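Local coordinates for poly A polymerase (Aquifex aeolicus, PDB 4WBY), which adds the terminal adenosine to tRNAs ending in CC, a magnesium-dependent step that completes the CCA terminus, at residues L273-Y284 and W299-F309. Residues are numbered along the deposited sequence; the frame is centred on the assembly and turned at random.
Sequences LYLLILISNLDY and WVRETYKFMKF. With SO4 (sulfate ion), chain E.
Leu-276 meets Val-300, Thr-303 and Tyr-304 where two helices pack side by side in the all-helical C-terminal part of this fragment of a class II tRNA nucleotidyltransferase, beyond the mixed-sheet head domain and away from the ATP and magnesium sites. The axes of 273-278 and 299-309 come within 10.7 Å at their closest and cross at -33°, and the intervening helix 284-293 contributes Leu-291, which touches both Leu-276 and Tyr-304. These four meeting residues are buried and tightly packed. The leucine forks over the opposing helix: CD1 lies 3.6 Å from Thr-303 CG2, while CD2 rests 3.7 Å from Tyr-304 CB and also meets Val-300 CG1. Thr-303 keeps its methyl on this apolar side and its OG1 hydrogen-bonded to Ser-337.

Toward the turn 279-282 the contact becomes polar. The chain of Lys-308, bent at chi2 and chi3, curls back to bring NZ 3.0 Å from Ser-280 O, well above that carbonyl's plane, and 3.1 Å from Leu-282 O, almost in line with the C=O. A water accepts from Lys-308 NZ and Tyr-304 OH and donates to Ile-279 O and Leu-282 O, completing a network that links the turn to helix 299-309.

The outer end faces solvent: Lys-305 and Phe-309 are exposed, Tyr-284 and Lys-308 partly so. Here Tyr-284 fits as a knob among Tyr-304, Lys-305, Lys-308 and Phe-309, its OH 3.7 Å from Lys-305 CG. Were this tyrosine an alanine, the hole lined by these four residues would probably be left unfilled and the Phe-309 edge without a ring face to meet. Phe-309 and Tyr-284 form a T-shaped stack, planes at 88°, with Phe-309 CE1 over the centre of the Tyr-284 ring, 3.5 Å above its plane.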
loop_
_atom_site.group_PDB
_atom_site.type_symbol
_atom_site.label_atom_id
_atom_site.label_comp_id
_atom_site.label_asym_id
_atom_site.label_seq_id
_atom_site.Cartn_x
_atom_site.Cartn_y
_atom_site.Cartn_z
ATOM N N LEU A 273 0.245 -10.886 -5.441
ATOM C CA LEU A 273 1.019 -11.913 -6.141
ATOM C C LEU A 273 2.421 -12.068 -5.560
ATOM O O LEU A 273 2.933 -13.179 -5.458
ATOM C CB LEU A 273 1.124 -11.595 -7.630
ATOM C CG LEU A 273 -0.175 -11.537 -8.425
ATOM C CD1 LEU A 273 0.127 -11.293 -9.900
ATOM C CD2 LEU A 273 -0.958 -12.817 -8.246
ATOM N N TYR A 274 3.049 -10.955 -5.200
ATOM C CA TYR A 274 4.338 -11.016 -4.532
ATOM C C TYR A 274 4.203 -11.764 -3.222
ATOM O O TYR A 274 5.047 -12.585 -2.878
ATOM C CB TYR A 274 4.894 -9.620 -4.263
ATOM C CG TYR A 274 5.343 -8.869 -5.492
ATOM C CD1 TYR A 274 6.625 -9.040 -6.005
ATOM C CD2 TYR A 274 4.494 -7.977 -6.130
ATOM C CE1 TYR A 274 7.040 -8.344 -7.123
ATOM C CE2 TYR A 274 4.900 -7.278 -7.244
ATOM C CZ TYR A 274 6.173 -7.463 -7.736
ATOM O OH TYR A 274 6.575 -6.763 -8.845
ATOM N N LEU A 275 3.133 -11.467 -2.489
ATOM C CA LEU A 275 2.891 -12.124 -1.215
ATOM C C LEU A 275 2.721 -13.637 -1.392
ATOM O O LEU A 275 3.261 -14.423 -0.615
ATOM C CB LEU A 275 1.664 -11.525 -0.536
ATOM C CG LEU A 275 1.514 -11.917 0.928
ATOM C CD1 LEU A 275 2.572 -11.214 1.769
ATOM C CD2 LEU A 275 0.114 -11.571 1.402
ATOM N N LEU A 276 1.966 -14.036 -2.409
ATOM C CA LEU A 276 1.781 -15.460 -2.685
ATOM C C LEU A 276 3.101 -16.163 -2.974
ATOM O O LEU A 276 3.330 -17.272 -2.496
ATOM C CB LEU A 276 0.835 -15.674 -3.869
ATOM C CG LEU A 276 -0.617 -15.265 -3.620
ATOM C CD1 LEU A 276 -1.475 -15.573 -4.838
ATOM C CD2 LEU A 276 -1.179 -15.967 -2.390
ATOM N N ILE A 277 3.967 -15.530 -3.762
ATOM C CA ILE A 277 5.294 -16.093 -4.015
ATOM C C ILE A 277 6.107 -16.166 -2.713
ATOM O O ILE A 277 6.757 -17.179 -2.438
ATOM C CB ILE A 277 6.066 -15.277 -5.078
ATOM C CG1 ILE A 277 5.389 -15.393 -6.451
ATOM C CG2 ILE A 277 7.519 -15.725 -5.164
ATOM C CD1 ILE A 277 5.136 -16.828 -6.903
ATOM N N LEU A 278 6.056 -15.102 -1.911
ATOM C CA LEU A 278 6.755 -15.065 -0.623
ATOM C C LEU A 278 6.410 -16.220 0.309
ATOM O O LEU A 278 7.280 -16.760 0.985
ATOM C CB LEU A 278 6.440 -13.762 0.109
ATOM C CG LEU A 278 7.372 -12.571 0.042
ATOM C CD1 LEU A 278 6.750 -11.497 0.896
ATOM C CD2 LEU A 278 8.762 -12.933 0.533
ATOM N N ILE A 279 5.135 -16.600 0.346
ATOM C CA ILE A 279 4.684 -17.609 1.296
ATOM C C ILE A 279 4.511 -18.971 0.637
ATOM O O ILE A 279 3.923 -19.880 1.215
ATOM C CB ILE A 279 3.359 -17.192 1.976
ATOM C CG1 ILE A 279 2.222 -17.105 0.949
ATOM C CG2 ILE A 279 3.546 -15.865 2.733
ATOM C CD1 ILE A 279 0.840 -16.978 1.556
ATOM N N SER A 280 5.054 -19.112 -0.566
ATOM C CA SER A 280 4.828 -20.306 -1.371
ATOM C C SER A 280 5.515 -21.551 -0.818
ATOM O O SER A 280 5.225 -22.648 -1.271
ATOM C CB SER A 280 5.274 -20.059 -2.813
ATOM O OG SER A 280 6.675 -19.854 -2.894
ATOM N N ASN A 281 6.405 -21.407 0.159
ATOM C CA ASN A 281 7.034 -22.594 0.739
ATOM C C ASN A 281 6.462 -22.973 2.104
ATOM O O ASN A 281 6.850 -23.985 2.685
ATOM C CB ASN A 281 8.545 -22.404 0.842
ATOM C CG ASN A 281 9.229 -22.508 -0.501
ATOM O OD1 ASN A 281 8.803 -23.274 -1.366
ATOM N ND2 ASN A 281 10.291 -21.737 -0.688
ATOM N N LEU A 282 5.548 -22.155 2.614
ATOM C CA LEU A 282 4.803 -22.505 3.818
ATOM C C LEU A 282 3.888 -23.695 3.559
ATOM O O LEU A 282 3.426 -23.890 2.435
ATOM C CB LEU A 282 3.946 -21.334 4.297
ATOM C CG LEU A 282 4.571 -20.047 4.820
ATOM C CD1 LEU A 282 3.454 -19.138 5.295
ATOM C CD2 LEU A 282 5.553 -20.329 5.942
ATOM N N ASP A 283 3.607 -24.460 4.609
ATOM C CA ASP A 283 2.558 -25.474 4.566
ATOM C C ASP A 283 1.239 -24.790 4.243
ATOM O O ASP A 283 1.028 -23.635 4.614
ATOM C CB ASP A 283 2.453 -26.220 5.894
ATOM C CG ASP A 283 3.684 -27.052 6.194
ATOM O OD1 ASP A 283 4.225 -27.677 5.257
ATOM O OD2 ASP A 283 4.113 -27.080 7.366
ATOM N N TYR A 284 0.357 -25.501 3.555
ATOM C CA TYR A 284 -0.889 -24.910 3.079
ATOM C C TYR A 284 -1.733 -24.305 4.201
ATOM O O TYR A 284 -2.251 -23.198 4.060
ATOM C CB TYR A 284 -1.703 -25.957 2.317
ATOM C CG TYR A 284 -3.139 -25.561 2.077
ATOM C CD1 TYR A 284 -3.460 -24.504 1.233
ATOM C CD2 TYR A 284 -4.176 -26.247 2.696
ATOM C CE1 TYR A 284 -4.781 -24.146 1.013
ATOM C CE2 TYR A 284 -5.492 -25.896 2.486
ATOM C CZ TYR A 284 -5.791 -24.849 1.645
ATOM O OH TYR A 284 -7.110 -24.510 1.442
ATOM N N TRP A 299 -10.086 -13.799 -4.538
ATOM C CA TRP A 299 -9.287 -14.286 -5.658
ATOM C C TRP A 299 -7.885 -14.667 -5.205
ATOM O O TRP A 299 -7.304 -15.609 -5.725
ATOM C CB TRP A 299 -9.230 -13.267 -6.809
ATOM C CG TRP A 299 -8.490 -11.960 -6.552
ATOM C CD1 TRP A 299 -9.053 -10.758 -6.208
ATOM C CD2 TRP A 299 -7.082 -11.710 -6.696
ATOM N NE1 TRP A 299 -8.082 -9.789 -6.110
ATOM C CE2 TRP A 299 -6.864 -10.349 -6.399
ATOM C CE3 TRP A 299 -5.983 -12.510 -7.026
ATOM C CZ2 TRP A 299 -5.591 -9.771 -6.427
ATOM C CZ3 TRP A 299 -4.719 -11.929 -7.059
ATOM C CH2 TRP A 299 -4.537 -10.577 -6.757
ATOM N N VAL A 300 -7.356 -13.951 -4.219
ATOM C CA VAL A 300 -6.034 -14.259 -3.686
ATOM C C VAL A 300 -6.048 -15.590 -2.938
ATOM O O VAL A 300 -5.161 -16.435 -3.116
ATOM C CB VAL A 300 -5.537 -13.147 -2.747
ATOM C CG1 VAL A 300 -4.186 -13.515 -2.143
ATOM C CG2 VAL A 300 -5.463 -11.814 -3.493
ATOM N N ARG A 301 -7.059 -15.778 -2.100
ATOM C CA ARG A 301 -7.161 -16.994 -1.314
ATOM C C ARG A 301 -7.411 -18.202 -2.210
ATOM O O ARG A 301 -6.848 -19.277 -1.976
ATOM C CB ARG A 301 -8.256 -16.847 -0.258
ATOM C CG ARG A 301 -7.903 -15.763 0.761
ATOM C CD ARG A 301 -8.936 -15.607 1.856
ATOM N NE ARG A 301 -10.117 -14.891 1.397
ATOM C CZ ARG A 301 -11.305 -15.463 1.244
ATOM N NH1 ARG A 301 -11.453 -16.753 1.511
ATOM N NH2 ARG A 301 -12.335 -14.752 0.811
ATOM N N GLU A 302 -8.213 -18.019 -3.259
ATOM C CA GLU A 302 -8.466 -19.099 -4.203
ATOM C C GLU A 302 -7.217 -19.382 -5.041
ATOM O O GLU A 302 -6.895 -20.539 -5.314
ATOM C CB GLU A 302 -9.654 -18.764 -5.104
ATOM C CG GLU A 302 -10.993 -18.617 -4.367
ATOM C CD GLU A 302 -11.566 -19.924 -3.840
ATOM O OE1 GLU A 302 -11.040 -21.010 -4.173
ATOM O OE2 GLU A 302 -12.566 -19.863 -3.093
ATOM N N THR A 303 -6.500 -18.336 -5.442
ATOM C CA THR A 303 -5.273 -18.557 -6.204
ATOM C C THR A 303 -4.227 -19.269 -5.351
ATOM O O THR A 303 -3.508 -20.133 -5.854
ATOM C CB THR A 303 -4.719 -17.236 -6.769
ATOM O OG1 THR A 303 -5.569 -16.823 -7.845
ATOM C CG2 THR A 303 -3.303 -17.408 -7.316
ATOM N N TYR A 304 -4.143 -18.939 -4.063
ATOM C CA TYR A 304 -3.222 -19.663 -3.190
ATOM C C TYR A 304 -3.569 -21.153 -3.072
ATOM O O TYR A 304 -2.686 -22.008 -3.184
ATOM C CB TYR A 304 -3.181 -19.028 -1.799
ATOM C CG TYR A 304 -2.248 -19.760 -0.861
ATOM C CD1 TYR A 304 -0.867 -19.652 -0.997
ATOM C CD2 TYR A 304 -2.747 -20.585 0.135
ATOM C CE1 TYR A 304 -0.012 -20.349 -0.151
ATOM C CE2 TYR A 304 -1.909 -21.277 0.977
ATOM C CZ TYR A 304 -0.547 -21.154 0.837
ATOM O OH TYR A 304 0.271 -21.867 1.686
ATOM N N LYS A 305 -4.844 -21.471 -2.866
ATOM C CA LYS A 305 -5.259 -22.867 -2.776
ATOM C C LYS A 305 -4.920 -23.580 -4.079
ATOM O O LYS A 305 -4.418 -24.716 -4.074
ATOM C CB LYS A 305 -6.756 -22.965 -2.469
ATOM C CG LYS A 305 -7.280 -24.397 -2.282
ATOM C CD LYS A 305 -8.764 -24.360 -1.958
ATOM C CE LYS A 305 -9.311 -25.726 -1.602
ATOM N NZ LYS A 305 -10.757 -25.626 -1.260
ATOM N N PHE A 306 -5.164 -22.903 -5.196
ATOM C CA PHE A 306 -4.873 -23.453 -6.513
ATOM C C PHE A 306 -3.375 -23.689 -6.687
ATOM O O PHE A 306 -2.955 -24.735 -7.189
ATOM C CB PHE A 306 -5.398 -22.520 -7.613
ATOM C CG PHE A 306 -5.415 -23.151 -8.977
ATOM C CD1 PHE A 306 -4.291 -23.123 -9.792
ATOM C CD2 PHE A 306 -6.554 -23.792 -9.435
ATOM C CE1 PHE A 306 -4.306 -23.726 -11.046
ATOM C CE2 PHE A 306 -6.587 -24.387 -10.694
ATOM C CZ PHE A 306 -5.459 -24.357 -11.503
ATOM N N MET A 307 -2.581 -22.712 -6.269
ATOM C CA MET A 307 -1.128 -22.793 -6.310
ATOM C C MET A 307 -0.658 -24.048 -5.578
ATOM O O MET A 307 0.206 -24.778 -6.071
ATOM C CB MET A 307 -0.499 -21.516 -5.697
ATOM C CG MET A 307 0.992 -21.359 -5.979
ATOM S SD MET A 307 1.724 -19.844 -5.335
ATOM C CE MET A 307 1.733 -20.195 -3.581
ATOM N N LYS A 308 -1.234 -24.316 -4.410
ATOM C CA LYS A 308 -0.755 -25.431 -3.595
ATOM C C LYS A 308 -1.234 -26.795 -4.110
ATOM O O LYS A 308 -0.444 -27.740 -4.177
ATOM C CB LYS A 308 -1.168 -25.248 -2.133
ATOM C CG LYS A 308 -0.642 -23.967 -1.495
ATOM C CD LYS A 308 0.865 -23.849 -1.587
ATOM C CE LYS A 308 1.541 -24.822 -0.639
ATOM N NZ LYS A 308 3.007 -24.594 -0.574
ATOM N N PHE A 309 -2.510 -26.900 -4.479
ATOM C CA PHE A 309 -3.110 -28.191 -4.832
ATOM C C PHE A 309 -3.087 -28.548 -6.310
ATOM O O PHE A 309 -2.891 -29.721 -6.672
ATOM C CB PHE A 309 -4.562 -28.220 -4.361
ATOM C CG PHE A 309 -4.717 -28.465 -2.899
ATOM C CD1 PHE A 309 -4.662 -27.415 -1.997
ATOM C CD2 PHE A 309 -4.927 -29.751 -2.422
ATOM C CE1 PHE A 309 -4.806 -27.640 -0.640
ATOM C CE2 PHE A 309 -5.061 -29.988 -1.073
ATOM C CZ PHE A 309 -5.007 -28.930 -0.177
HETATM S S SO4 E . -15.220 -17.223 0.827
HETATM O O1 SO4 E . -14.190 -17.650 1.769
HETATM O O2 SO4 E . -14.771 -16.069 0.051
HETATM O O3 SO4 E . -15.562 -18.331 -0.067
HETATM O O4 SO4 E . -16.442 -16.868 1.554
HETATM O O HOH W 1 2.668 -22.160 0.825
#